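Local atomic coordinates of alcohol dehydrogenase YqhD (Escherichia coli, PDB entry 4QGS), a protein that catalyses the NADPH-dependent reduction of a broad range of short-chain aldehydes to alcohols, with one zinc ion bound in each subunit. Residues Y214-P218 with G380-D384; N13-T19 with N264-G270; L33-H39 with A64-M68; T98-G104 with I142-L148; P351-S355 with Y394-R398. One frame throughout, in Å; residues are numbered along the deposited sequence.

Interaction 1. Residues Y214-P218 with G380-D384; sequences YVTKP and GENHD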
# COMPACT_ATOMS: atom_id res chain seq x y z
N TYR A 214 1.00 -0.87 14.99
CA TYR A 214 1.85 -0.49 16.11
C TYR A 214 1.09 0.28 17.20
O TYR A 214 1.27 0.02 18.38
CB TYR A 214 3.05 0.34 15.60
CG TYR A 214 3.80 1.10 16.68
CD1 TYR A 214 4.58 0.42 17.62
CD2 TYR A 214 3.72 2.48 16.76
CE1 TYR A 214 5.26 1.13 18.61
CE2 TYR A 214 4.40 3.19 17.74
CZ TYR A 214 5.16 2.50 18.67
OH TYR A 214 5.82 3.19 19.65
N VAL A 215 0.23 1.22 16.81
CA VAL A 215 -0.51 1.96 17.83
C VAL A 215 -1.78 1.17 18.12
O VAL A 215 -2.87 1.48 17.63
CB VAL A 215 -0.81 3.40 17.39
CG1 VAL A 215 -1.48 4.16 18.54
CG2 VAL A 215 0.49 4.08 17.00
N THR A 216 -1.60 0.13 18.92
CA THR A 216 -2.64 -0.85 19.15
C THR A 216 -2.70 -1.23 20.63
O THR A 216 -3.27 -0.51 21.44
CB THR A 216 -2.42 -2.11 18.29
OG1 THR A 216 -1.10 -2.61 18.51
CG2 THR A 216 -2.57 -1.78 16.80
N LYS A 217 -2.08 -2.37 20.96
CA LYS A 217 -2.04 -2.86 22.34
C LYS A 217 -0.65 -3.38 22.65
O LYS A 217 -0.04 -4.02 21.80
CB LYS A 217 -3.06 -3.99 22.56
CG LYS A 217 -4.50 -3.54 22.66
CD LYS A 217 -5.44 -4.74 22.74
CE LYS A 217 -5.21 -5.72 21.60
NZ LYS A 217 -6.17 -6.85 21.63
N PRO A 218 -0.15 -3.14 23.87
CA PRO A 218 1.20 -3.63 24.19
C PRO A 218 1.23 -5.14 24.37
O PRO A 218 0.43 -5.70 25.13
CB PRO A 218 1.52 -2.90 25.50
CG PRO A 218 0.19 -2.67 26.14
CD PRO A 218 -0.77 -2.43 25.00
N GLY A 380 -11.44 -2.83 14.15
CA GLY A 380 -10.36 -2.56 15.08
C GLY A 380 -9.73 -3.80 15.67
O GLY A 380 -10.28 -4.90 15.56
N GLU A 381 -8.59 -3.63 16.32
CA GLU A 381 -7.88 -4.78 16.91
C GLU A 381 -8.70 -5.42 18.04
O GLU A 381 -8.48 -6.59 18.39
CB GLU A 381 -6.49 -4.38 17.42
CG GLU A 381 -6.45 -3.41 18.58
CD GLU A 381 -6.42 -1.95 18.14
OE1 GLU A 381 -6.85 -1.65 17.00
OE2 GLU A 381 -5.96 -1.10 18.93
N ASN A 382 -9.64 -4.67 18.60
CA ASN A 382 -10.50 -5.20 19.66
C ASN A 382 -11.87 -5.61 19.16
O ASN A 382 -12.73 -6.02 19.95
CB ASN A 382 -10.65 -4.17 20.77
CG ASN A 382 -9.33 -3.82 21.41
OD1 ASN A 382 -8.70 -4.66 22.04
ND2 ASN A 382 -8.88 -2.58 21.21
N HIS A 383 -12.07 -5.46 17.86
CA HIS A 383 -13.34 -5.81 17.21
C HIS A 383 -14.51 -5.06 17.85
O HIS A 383 -15.62 -5.59 17.91
CB HIS A 383 -13.58 -7.32 17.28
CG HIS A 383 -12.35 -8.14 17.01
ND1 HIS A 383 -11.74 -8.18 15.78
CD2 HIS A 383 -11.63 -8.95 17.82
CE1 HIS A 383 -10.69 -8.98 15.84
NE2 HIS A 383 -10.60 -9.46 17.07
N ASP A 384 -14.24 -3.84 18.31
CA ASP A 384 -15.21 -3.06 19.07
C ASP A 384 -15.67 -1.76 18.39
O ASP A 384 -16.43 -0.99 18.97
CB ASP A 384 -14.64 -2.72 20.45
CG ASP A 384 -13.32 -1.98 20.38
OD1 ASP A 384 -12.82 -1.73 19.26
OD2 ASP A 384 -12.78 -1.63 21.45
O HOH W 1 -6.27 -1.17 21.55
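Glu381 and Thr216 meet where a type I beta turn, Gly380 to His383, approaches an inverse gamma turn centred on Val215. Both turns are in loops of the all-helical C-terminal part of the iron-containing alcohol dehydrogenase fold: residues 214-218 lie between helices 196-211 and 222-244, residues 380-384 just before helix 387-396. Glu381 has the most surface buried here. Its CG sits between the backbone N and the carbonyl carbon (chi1 66°), and a second bend at chi2 (-90°) swings the carboxylate over to the other loop, where OE2 stands 3.3 Å from Thr216 CA. The beta-branched Thr216 offers carbon to this oxygen: its CB is 3.7 Å from Glu381 OE2. The charge of OE2 is met by a salt bridge from Lys311, which also bonds the carbonyl of Val215, and one lysine thereby serves the acid and the gamma turn together. Lys217 supplies length. Its methylenes run past the stem of Glu381 in the opposite sense, with Lys217 CE 4.0 Å from Glu381 CG, and Pro272 also touches it. No salt bridge links the pair, since Lys217 NZ is 6.4 Å from Glu381 OE2; the ammonium reaches the amide of Asn382 instead. That amide uses both ends, its oxygen for the lysine and its nitrogen for a water that lies in bonding reach of Glu381 OE2 and Thr216 O. The link to the lysine is weak, Lys217 NZ to Asn382 OD1 measuring 3.4 Å.

Interaction 2. Residues N13-T19 with N264-G270; sequences NNFNLHT and NGLIGAG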
# COMPACT_ATOMS: atom_id res chain seq x y z
N ASN A 13 3.09 -12.62 20.18
CA ASN A 13 2.44 -13.91 19.96
C ASN A 13 3.09 -14.66 18.79
O ASN A 13 4.13 -14.26 18.28
CB ASN A 13 0.95 -13.72 19.70
CG ASN A 13 0.12 -14.93 20.09
OD1 ASN A 13 0.52 -15.71 20.96
ND2 ASN A 13 -1.03 -15.10 19.45
N ASN A 14 2.45 -15.76 18.38
CA ASN A 14 2.97 -16.61 17.32
C ASN A 14 2.74 -16.02 15.94
O ASN A 14 1.78 -15.29 15.72
CB ASN A 14 2.33 -17.99 17.38
CG ASN A 14 2.84 -18.79 18.54
OD1 ASN A 14 3.32 -18.24 19.54
ND2 ASN A 14 2.77 -20.11 18.43
N PHE A 15 3.62 -16.36 15.00
CA PHE A 15 3.44 -15.86 13.64
C PHE A 15 4.14 -16.71 12.58
O PHE A 15 5.00 -17.55 12.87
CB PHE A 15 3.89 -14.40 13.54
CG PHE A 15 5.36 -14.17 13.82
CD1 PHE A 15 6.30 -14.36 12.82
CD2 PHE A 15 5.78 -13.72 15.06
CE1 PHE A 15 7.64 -14.13 13.06
CE2 PHE A 15 7.12 -13.48 15.30
CZ PHE A 15 8.06 -13.68 14.30
N ASN A 16 3.72 -16.48 11.35
CA ASN A 16 4.20 -17.16 10.16
C ASN A 16 4.61 -16.06 9.19
O ASN A 16 3.75 -15.37 8.64
CB ASN A 16 3.09 -18.06 9.60
CG ASN A 16 3.49 -18.80 8.33
OD1 ASN A 16 4.42 -18.41 7.62
ND2 ASN A 16 2.76 -19.86 8.03
N LEU A 17 5.92 -15.86 9.03
CA LEU A 17 6.43 -14.72 8.26
C LEU A 17 7.18 -15.21 7.03
O LEU A 17 8.09 -16.03 7.13
CB LEU A 17 7.34 -13.85 9.13
CG LEU A 17 8.11 -12.70 8.46
CD1 LEU A 17 7.13 -11.68 7.87
CD2 LEU A 17 9.03 -12.03 9.48
N HIS A 18 6.80 -14.71 5.86
CA HIS A 18 7.46 -15.13 4.63
C HIS A 18 7.57 -13.95 3.69
O HIS A 18 6.56 -13.37 3.29
CB HIS A 18 6.69 -16.28 3.97
CG HIS A 18 7.39 -16.89 2.80
ND1 HIS A 18 6.73 -17.26 1.65
CD2 HIS A 18 8.70 -17.18 2.60
CE1 HIS A 18 7.60 -17.76 0.79
NE2 HIS A 18 8.80 -17.73 1.35
N THR A 19 8.81 -13.59 3.36
CA THR A 19 9.08 -12.46 2.48
C THR A 19 10.08 -12.86 1.39
O THR A 19 11.27 -12.56 1.48
CB THR A 19 9.61 -11.25 3.28
OG1 THR A 19 10.78 -11.64 4.01
CG2 THR A 19 8.56 -10.74 4.26
N ASN A 264 5.54 -4.17 4.36
CA ASN A 264 6.33 -5.37 4.05
C ASN A 264 6.12 -6.68 4.88
O ASN A 264 6.18 -7.76 4.32
CB ASN A 264 7.80 -4.96 4.08
CG ASN A 264 8.74 -6.03 3.54
OD1 ASN A 264 8.62 -7.19 3.84
ND2 ASN A 264 9.67 -5.61 2.68
N GLY A 265 5.90 -6.60 6.19
CA GLY A 265 5.58 -7.80 6.95
C GLY A 265 6.25 -8.04 8.31
O GLY A 265 5.62 -8.58 9.24
N LEU A 266 7.52 -7.66 8.42
CA LEU A 266 8.24 -7.80 9.68
C LEU A 266 7.55 -7.05 10.82
O LEU A 266 7.38 -7.59 11.91
CB LEU A 266 9.68 -7.31 9.51
CG LEU A 266 10.78 -7.71 10.49
CD1 LEU A 266 10.70 -9.18 10.86
CD2 LEU A 266 12.14 -7.40 9.87
N ILE A 267 7.10 -5.81 10.59
CA ILE A 267 6.56 -5.05 11.71
C ILE A 267 5.19 -5.52 12.19
O ILE A 267 4.78 -5.21 13.30
CB ILE A 267 6.48 -3.55 11.39
CG1 ILE A 267 5.71 -3.33 10.09
CG2 ILE A 267 7.88 -2.96 11.29
CD1 ILE A 267 5.25 -1.90 9.91
N GLY A 268 4.49 -6.28 11.35
CA GLY A 268 3.17 -6.76 11.71
C GLY A 268 3.15 -8.19 12.22
O GLY A 268 2.13 -8.66 12.70
N ALA A 269 4.28 -8.89 12.09
CA ALA A 269 4.32 -10.30 12.44
C ALA A 269 4.25 -10.47 13.94
O ALA A 269 5.13 -10.01 14.67
CB ALA A 269 5.58 -10.96 11.89
N GLY A 270 3.18 -11.10 14.40
CA GLY A 270 3.02 -11.43 15.81
C GLY A 270 2.50 -10.33 16.72
O GLY A 270 2.63 -10.43 17.95
O HOH W 2 4.85 -10.82 4.22
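Phe15 lays one face of its ring over the methyl of Ala269, a CH-pi contact in which Ala269 CB stands 3.8 Å from the ring centroid and 21° off its normal, nearest to Phe15 CD1. The ring gets there because CG is placed between the backbone N and the carbonyl carbon (chi1 63°), which turns the ring flat against residues 269-270. The small methyl of Ala269 lets the ring lie close over the backbone, and the next residue has less room still: a CB on Gly270 would run into Phe15 CD2 and press on Asn13 O, so a residue without a side chain suits this place. The apolar contacts continue with Leu17, whose two branches divide the work. Leu17 CD2 meets Leu266 CD1 at 3.6 Å, while Leu17 CD1 lies 3.7 Å from Gly265 O, where the missing side chain of Gly265 makes room for it. Phe15, Leu17 and Thr19 all start toward the other loop, and Asn14, Asn16 and His18 start away from it, the alternation of an extended chain. This N-terminal run leads into strand 22-25 of the parallel sheet, yet it lies against a loop between two helices, 249-262 and 276-288, of the C-terminal helical part, and so spans both halves of the fold. At its far end Thr19 CG2 rests 3.6 Å from Asn264 OD1, the two side chains crossing nearly at right angles. The polar contacts are few. Asn13 N donates to Gly270 O over 3.2 Å, in the carbonyl plane and on a lone pair. A water joins the backbones elsewhere, bonded to His18 O at 3.2 Å and weakly to Asn264 O.

Interaction 3. Residues L33-H39 with A64-M68; sequences LREQIPH and ALKGM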
# COMPACT_ATOMS: atom_id res chain seq x y z
N LEU A 33 18.77 -6.31 -13.22
CA LEU A 33 17.53 -6.90 -13.74
C LEU A 33 17.74 -8.10 -14.66
O LEU A 33 17.17 -9.17 -14.47
CB LEU A 33 16.72 -5.84 -14.49
CG LEU A 33 15.52 -6.35 -15.31
CD1 LEU A 33 14.49 -6.93 -14.39
CD2 LEU A 33 14.91 -5.23 -16.12
N ARG A 34 18.56 -7.90 -15.68
CA ARG A 34 18.72 -8.89 -16.73
C ARG A 34 19.09 -10.29 -16.20
O ARG A 34 18.55 -11.30 -16.65
CB ARG A 34 19.78 -8.40 -17.72
CG ARG A 34 19.90 -9.25 -18.96
CD ARG A 34 20.97 -8.71 -19.89
NE ARG A 34 20.96 -9.44 -21.16
CZ ARG A 34 20.47 -8.96 -22.30
NH1 ARG A 34 20.50 -9.71 -23.40
NH2 ARG A 34 19.97 -7.74 -22.36
N GLU A 35 20.01 -10.34 -15.25
CA GLU A 35 20.50 -11.62 -14.75
C GLU A 35 19.43 -12.40 -13.98
O GLU A 35 19.57 -13.60 -13.76
CB GLU A 35 21.75 -11.41 -13.88
CG GLU A 35 21.54 -10.64 -12.60
CD GLU A 35 22.85 -10.30 -11.90
OE1 GLU A 35 23.24 -9.12 -11.91
OE2 GLU A 35 23.47 -11.22 -11.35
N GLN A 36 18.34 -11.72 -13.61
CA GLN A 36 17.27 -12.39 -12.87
C GLN A 36 16.31 -13.17 -13.77
O GLN A 36 15.49 -13.96 -13.30
CB GLN A 36 16.47 -11.37 -12.05
CG GLN A 36 17.30 -10.49 -11.16
CD GLN A 36 17.99 -11.23 -10.05
OE1 GLN A 36 17.46 -12.20 -9.50
NE2 GLN A 36 19.19 -10.78 -9.70
N ILE A 37 16.40 -12.94 -15.07
CA ILE A 37 15.46 -13.53 -16.01
C ILE A 37 16.22 -14.44 -16.94
O ILE A 37 17.27 -14.05 -17.45
CB ILE A 37 14.72 -12.44 -16.81
CG1 ILE A 37 13.94 -11.51 -15.88
CG2 ILE A 37 13.80 -13.03 -17.86
CD1 ILE A 37 13.30 -10.36 -16.61
N PRO A 38 15.72 -15.67 -17.15
CA PRO A 38 16.37 -16.64 -18.03
C PRO A 38 16.66 -16.04 -19.40
O PRO A 38 15.83 -15.33 -19.93
CB PRO A 38 15.34 -17.77 -18.12
CG PRO A 38 14.69 -17.74 -16.79
CD PRO A 38 14.58 -16.27 -16.43
N HIS A 39 17.85 -16.31 -19.94
CA HIS A 39 18.25 -15.69 -21.20
C HIS A 39 17.28 -16.01 -22.33
O HIS A 39 17.15 -15.24 -23.28
CB HIS A 39 19.67 -16.13 -21.57
CG HIS A 39 19.77 -17.56 -21.97
ND1 HIS A 39 20.06 -18.56 -21.06
CD2 HIS A 39 19.61 -18.17 -23.17
CE1 HIS A 39 20.08 -19.73 -21.69
NE2 HIS A 39 19.81 -19.52 -22.96
N ALA A 64 17.78 -2.69 -20.85
CA ALA A 64 18.39 -3.69 -19.98
C ALA A 64 18.19 -5.10 -20.52
O ALA A 64 19.03 -5.98 -20.31
CB ALA A 64 17.81 -3.59 -18.57
N LEU A 65 17.08 -5.30 -21.24
CA LEU A 65 16.70 -6.62 -21.73
C LEU A 65 16.97 -6.79 -23.22
O LEU A 65 16.47 -7.74 -23.84
CB LEU A 65 15.22 -6.87 -21.46
CG LEU A 65 14.84 -6.83 -19.99
CD1 LEU A 65 13.38 -7.21 -19.87
CD2 LEU A 65 15.72 -7.79 -19.20
N LYS A 66 17.74 -5.88 -23.80
CA LYS A 66 17.91 -5.86 -25.24
C LYS A 66 18.51 -7.18 -25.73
O LYS A 66 19.47 -7.68 -25.16
CB LYS A 66 18.79 -4.69 -25.64
CG LYS A 66 18.72 -4.35 -27.10
CD LYS A 66 19.70 -3.26 -27.43
CE LYS A 66 20.13 -3.40 -28.86
NZ LYS A 66 18.99 -3.24 -29.80
N GLY A 67 17.92 -7.75 -26.78
CA GLY A 67 18.38 -9.01 -27.32
C GLY A 67 17.55 -10.18 -26.84
O GLY A 67 17.59 -11.27 -27.41
N MET A 68 16.80 -9.96 -25.76
CA MET A 68 15.91 -10.99 -25.26
C MET A 68 14.54 -10.88 -25.93
O MET A 68 14.21 -9.87 -26.56
CB MET A 68 15.79 -10.90 -23.74
CG MET A 68 17.13 -11.19 -23.06
SD MET A 68 17.17 -10.97 -21.27
CE MET A 68 15.86 -12.07 -20.77
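Three torsions in a row near 180° (chi1 to chi3) stretch Arg34 straight out to residues 64-68, while Met68 runs past it in the opposite direction with SD over the guanidinium, and a bend at chi3 (57°) turns Met68 CE toward Ile37 and Pro38. The arginine reaches a helix end followed by a turn: Leu65 is the first residue to leave helix 57-64, and a type II beta turn from Leu65 to Met68 carries the chain into strand 69-73 of the parallel sheet. Carbonyls at a helix end often lack a helical N-H partner, and Arg34 supplies donors to Ala64 O and Lys66 O. Its NH1 and NH2 both hold Lys66 O, at 2.9 and 2.8 Å, coming from the same face of that carbonyl, and its NH2 also donates to Ala64 O at 2.9 Å. Both oxygens lie at the guanidinium edge, which probably fixes the rotation of the flat group. One face is covered by Met68 SD, 4.0 Å above its centre. Leu33 CD2 packs on Leu65 CD2, and both side chains touch Leu101 of strand 99-104. An alanine in place of Met68 would probably uncover that face of the guanidinium, leaving it freer to tilt, and open a gap beside Ile37. The thioether's end closes the contact: Met68 CE lies 3.7 Å from Ile37 CG2 and 3.4 Å from Pro38 O.

Interaction 4. Residues T98-G104 with I142-L148; sequences TFLLAVG and IPMGCVL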
# COMPACT_ATOMS: atom_id res chain seq x y z
N THR A 98 6.72 -16.78 -20.60
CA THR A 98 7.26 -17.57 -19.50
C THR A 98 7.71 -16.71 -18.33
O THR A 98 8.17 -17.23 -17.31
CB THR A 98 8.45 -18.42 -19.96
OG1 THR A 98 9.49 -17.54 -20.41
CG2 THR A 98 8.05 -19.34 -21.08
N PHE A 99 7.62 -15.40 -18.48
CA PHE A 99 8.00 -14.49 -17.40
C PHE A 99 7.27 -13.16 -17.55
O PHE A 99 7.20 -12.61 -18.64
CB PHE A 99 9.52 -14.26 -17.39
CG PHE A 99 10.04 -13.74 -16.08
CD1 PHE A 99 10.56 -14.61 -15.14
CD2 PHE A 99 9.99 -12.38 -15.78
CE1 PHE A 99 11.03 -14.14 -13.92
CE2 PHE A 99 10.46 -11.91 -14.56
CZ PHE A 99 10.98 -12.79 -13.63
N LEU A 100 6.74 -12.65 -16.44
CA LEU A 100 6.04 -11.36 -16.44
C LEU A 100 6.86 -10.29 -15.73
O LEU A 100 7.48 -10.55 -14.71
CB LEU A 100 4.67 -11.50 -15.75
CG LEU A 100 3.70 -12.44 -16.47
CD1 LEU A 100 2.65 -12.97 -15.51
CD2 LEU A 100 3.04 -11.71 -17.60
N LEU A 101 6.88 -9.07 -16.28
CA LEU A 101 7.65 -8.00 -15.66
C LEU A 101 6.80 -6.74 -15.51
O LEU A 101 6.60 -6.00 -16.46
CB LEU A 101 8.91 -7.68 -16.46
CG LEU A 101 9.84 -6.62 -15.86
CD1 LEU A 101 10.31 -6.98 -14.47
CD2 LEU A 101 11.05 -6.38 -16.78
N ALA A 102 6.31 -6.50 -14.29
CA ALA A 102 5.45 -5.36 -14.04
C ALA A 102 6.28 -4.10 -13.85
O ALA A 102 7.17 -4.07 -13.00
CB ALA A 102 4.58 -5.62 -12.83
N VAL A 103 5.99 -3.07 -14.63
CA VAL A 103 6.70 -1.81 -14.53
C VAL A 103 5.70 -0.71 -14.17
O VAL A 103 4.86 -0.35 -14.99
CB VAL A 103 7.43 -1.47 -15.84
CG1 VAL A 103 8.18 -0.16 -15.72
CG2 VAL A 103 8.39 -2.61 -16.22
N GLY A 104 5.81 -0.18 -12.96
CA GLY A 104 4.89 0.84 -12.49
C GLY A 104 4.67 0.79 -10.99
O GLY A 104 5.60 0.48 -10.23
N ILE A 142 2.99 -18.08 -13.10
CA ILE A 142 4.06 -17.65 -13.98
C ILE A 142 5.01 -16.78 -13.18
O ILE A 142 4.57 -15.89 -12.45
CB ILE A 142 3.52 -16.87 -15.18
CG1 ILE A 142 2.60 -17.77 -16.00
CG2 ILE A 142 4.66 -16.32 -16.06
CD1 ILE A 142 2.27 -17.20 -17.33
N PRO A 143 6.32 -17.05 -13.29
CA PRO A 143 7.29 -16.25 -12.56
C PRO A 143 7.15 -14.78 -12.93
O PRO A 143 6.88 -14.47 -14.09
CB PRO A 143 8.63 -16.82 -13.03
CG PRO A 143 8.31 -18.23 -13.41
CD PRO A 143 6.96 -18.15 -14.04
N MET A 144 7.30 -13.89 -11.96
CA MET A 144 7.19 -12.47 -12.27
C MET A 144 8.13 -11.65 -11.41
O MET A 144 8.47 -12.04 -10.30
CB MET A 144 5.74 -11.99 -12.10
CG MET A 144 5.19 -12.11 -10.69
SD MET A 144 3.74 -11.04 -10.46
CE MET A 144 4.53 -9.43 -10.58
N GLY A 145 8.56 -10.52 -11.96
CA GLY A 145 9.36 -9.56 -11.22
C GLY A 145 8.73 -8.20 -11.45
O GLY A 145 7.72 -8.08 -12.16
N CYS A 146 9.29 -7.17 -10.83
CA CYS A 146 8.76 -5.83 -11.04
C CYS A 146 9.84 -4.76 -10.93
O CYS A 146 10.92 -4.96 -10.35
CB CYS A 146 7.63 -5.54 -10.05
SG CYS A 146 8.10 -5.58 -8.30
N VAL A 147 9.53 -3.63 -11.54
CA VAL A 147 10.32 -2.43 -11.43
C VAL A 147 9.36 -1.37 -10.90
O VAL A 147 8.46 -0.92 -11.61
CB VAL A 147 10.92 -2.01 -12.79
CG1 VAL A 147 11.74 -0.73 -12.65
CG2 VAL A 147 11.79 -3.14 -13.35
N LEU A 148 9.53 -0.98 -9.63
CA LEU A 148 8.53 -0.14 -8.96
C LEU A 148 8.87 1.35 -9.03
O LEU A 148 9.93 1.78 -8.60
CB LEU A 148 8.36 -0.56 -7.50
CG LEU A 148 7.81 -1.97 -7.25
CD1 LEU A 148 7.64 -2.25 -5.76
CD2 LEU A 148 6.48 -2.17 -7.98
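Val147 N gives its hydrogen to Ala102 O over 2.8 Å, nearly along the C=O axis and with an N-H...O angle of 163°. It is one of five backbone bonds between strands 99-104 and 144-148, which run parallel at 16° in the middle of the six-stranded sheet and are joined by a beta-alpha-beta connection that includes helix 106-119. Between bonds the carbonyls also receive CA-H groups: Ala102 O takes Cys146 CA at 3.1 Å, and Leu100 O takes Met144 CA at the same distance. On one face Leu100, Ala102, Met144 and Cys146 lie side by side, helix 106-119 packing on the first three; Leu100 CB meets Met144 CB at 3.8 Å. The other face carries Leu101, Val103 and Val147, with helix 57-64 touching the first two. Phe99 turns across to the neighbouring strand, its CG anti to the backbone N (chi1 -161°). One ring face looks onto Pro143 O, and Phe99 CD1 touches Pro143 CB at 3.6 Å. The absence of a side chain on Gly145 lets the ring lie close to the backbone, Phe99 CE2 coming within 3.5 Å of Gly145 N; a side chain larger than a methyl would probably compete with the ring. An alanine at Phe99 would probably open a gap over the Pro143-Gly145 backbone and take one apolar neighbour from Ile37. Since the bonds between the strands are all main chain, their side chains can be largely apolar, as befits strands buried at the sheet centre, whose C-terminal ends run on toward the NADP-binding residues Gly106, Ser107 and Thr149.

Interaction 5. Residues P351-S355 with Y394-R398; sequences PTHLS and YEAAR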
# COMPACT_ATOMS: atom_id res chain seq x y z
N PRO A 351 -4.60 17.74 4.20
CA PRO A 351 -5.54 18.21 5.22
C PRO A 351 -6.26 17.10 5.97
O PRO A 351 -6.50 16.02 5.42
CB PRO A 351 -6.55 19.05 4.41
CG PRO A 351 -5.80 19.47 3.22
CD PRO A 351 -4.87 18.33 2.88
N THR A 352 -6.64 17.37 7.22
CA THR A 352 -7.14 16.30 8.08
C THR A 352 -8.59 16.44 8.56
O THR A 352 -9.00 15.72 9.44
CB THR A 352 -6.24 16.16 9.32
OG1 THR A 352 -6.29 17.37 10.08
CG2 THR A 352 -4.79 15.86 8.91
N HIS A 353 -9.37 17.35 7.98
CA HIS A 353 -10.79 17.44 8.31
C HIS A 353 -11.65 17.34 7.05
O HIS A 353 -11.24 17.79 5.97
CB HIS A 353 -11.09 18.77 9.04
CG HIS A 353 -10.40 18.90 10.37
ND1 HIS A 353 -9.19 19.55 10.51
CD2 HIS A 353 -10.75 18.47 11.60
CE1 HIS A 353 -8.82 19.51 11.78
NE2 HIS A 353 -9.75 18.86 12.47
N LEU A 354 -12.85 16.76 7.19
CA LEU A 354 -13.77 16.63 6.06
C LEU A 354 -14.05 17.99 5.45
O LEU A 354 -14.11 18.12 4.23
CB LEU A 354 -15.08 15.96 6.50
CG LEU A 354 -14.95 14.48 6.87
CD1 LEU A 354 -16.24 13.97 7.52
CD2 LEU A 354 -14.64 13.67 5.63
N SER A 355 -14.18 19.01 6.29
CA SER A 355 -14.51 20.34 5.78
C SER A 355 -13.42 20.91 4.85
O SER A 355 -13.73 21.72 3.97
CB SER A 355 -14.76 21.30 6.94
OG SER A 355 -13.61 21.46 7.74
N TYR A 394 -16.35 9.58 12.34
CA TYR A 394 -16.62 10.44 11.18
C TYR A 394 -17.08 11.84 11.63
O TYR A 394 -16.67 12.85 11.09
CB TYR A 394 -17.69 9.84 10.28
CG TYR A 394 -17.26 8.71 9.36
CD1 TYR A 394 -16.10 8.78 8.60
CD2 TYR A 394 -18.06 7.57 9.24
CE1 TYR A 394 -15.73 7.74 7.74
CE2 TYR A 394 -17.71 6.53 8.39
CZ TYR A 394 -16.55 6.62 7.64
OH TYR A 394 -16.24 5.57 6.81
N GLU A 395 -17.94 11.87 12.64
CA GLU A 395 -18.47 13.14 13.12
C GLU A 395 -17.35 14.03 13.67
O GLU A 395 -17.29 15.22 13.39
CB GLU A 395 -19.54 12.89 14.18
CG GLU A 395 -20.12 14.15 14.77
CD GLU A 395 -20.99 14.93 13.80
OE1 GLU A 395 -21.07 16.16 13.98
OE2 GLU A 395 -21.60 14.34 12.87
N ALA A 396 -16.44 13.43 14.44
CA ALA A 396 -15.33 14.17 15.02
C ALA A 396 -14.34 14.61 13.95
O ALA A 396 -13.54 15.51 14.17
CB ALA A 396 -14.61 13.32 16.07
N ALA A 397 -14.38 13.95 12.80
CA ALA A 397 -13.45 14.24 11.72
C ALA A 397 -13.95 15.39 10.84
O ALA A 397 -13.26 15.80 9.90
CB ALA A 397 -13.22 13.00 10.88
N ARG A 398 -15.13 15.91 11.14
CA ARG A 398 -15.73 16.93 10.27
C ARG A 398 -14.87 18.19 10.16
O ARG A 398 -14.14 18.60 11.07
CB ARG A 398 -17.14 17.32 10.77
CG ARG A 398 -18.22 16.29 10.46
CD ARG A 398 -19.55 16.67 11.09
NE ARG A 398 -20.00 17.96 10.58
CZ ARG A 398 -20.61 18.88 11.31
NH1 ARG A 398 -20.97 20.03 10.76
NH2 ARG A 398 -20.84 18.65 12.60
OXT ARG A 398 -14.87 18.82 9.10
O HOH W 3 -13.45 21.13 10.51
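A backbone-to-carboxylate contact ties the C terminus, just beyond helix 387-396, to the loop between helices 330-347 and 364-373. Two main-chain N-H groups in a row do the holding. Leu354 N gives a nearly straight bond (168°) to Ala397 O at 2.9 Å, and Ser355 N reaches Arg398 OXT, also at 2.9 Å. Because residues 354-355 begin a 3-10 segment, the terminal negative charge lies by its amino end, where the peptide dipoles would probably favour it. Arg398 O, the other carboxylate oxygen, is 3.4 Å from His353 CD2 and takes a bond from a water at 2.7 Å; Ser355 OG, a small hydroxyl at the surface, bonds the same water at 2.8 Å. The Arg398 side chain turns back to its own helix, its NH2 pairing with Glu395 OE1 in a salt bridge of 2.9 Å, and its NE bonds Asp360 O. Leu354 supplies the apolar part: CG beside the backbone N (chi1 -69°) sends its CD1 to Arg398 CG, 4.2 Å away. Leu354 and Tyr394 also pack on helix 276-288, and Leu354 and Ala397 on helix 292-306. Those two helices carry the zinc ligands His278 and His292, in the helical C-terminal part of the iron-containing alcohol dehydrogenase fold.

From the N terminus, residues 13-19 open the longest loop, closed by 264-270 in interaction 2, which joins the run into the parallel sheet to the helical part. Within that loop lie interactions 3 and 4, one after the other: 33-39 with 64-68 joins the loop before strand 42-46 to the turn that leads into strand 69-73, and 98-104 with 142-148 pairs strands at the sheet's middle. They touch, Ile37 against Phe99 and Leu65 against Leu101. Interaction 1 starts at 214-218, before interaction 2 closes, and ends at 380-384, so it crosses interaction 2; it also crosses interaction 5, whose segments 351-355 and 394-398 alternate with its own. Interactions 1 and 5 thus bind the C-terminal helices, on the opposite side of the chain's centre from interactions 3 and 4.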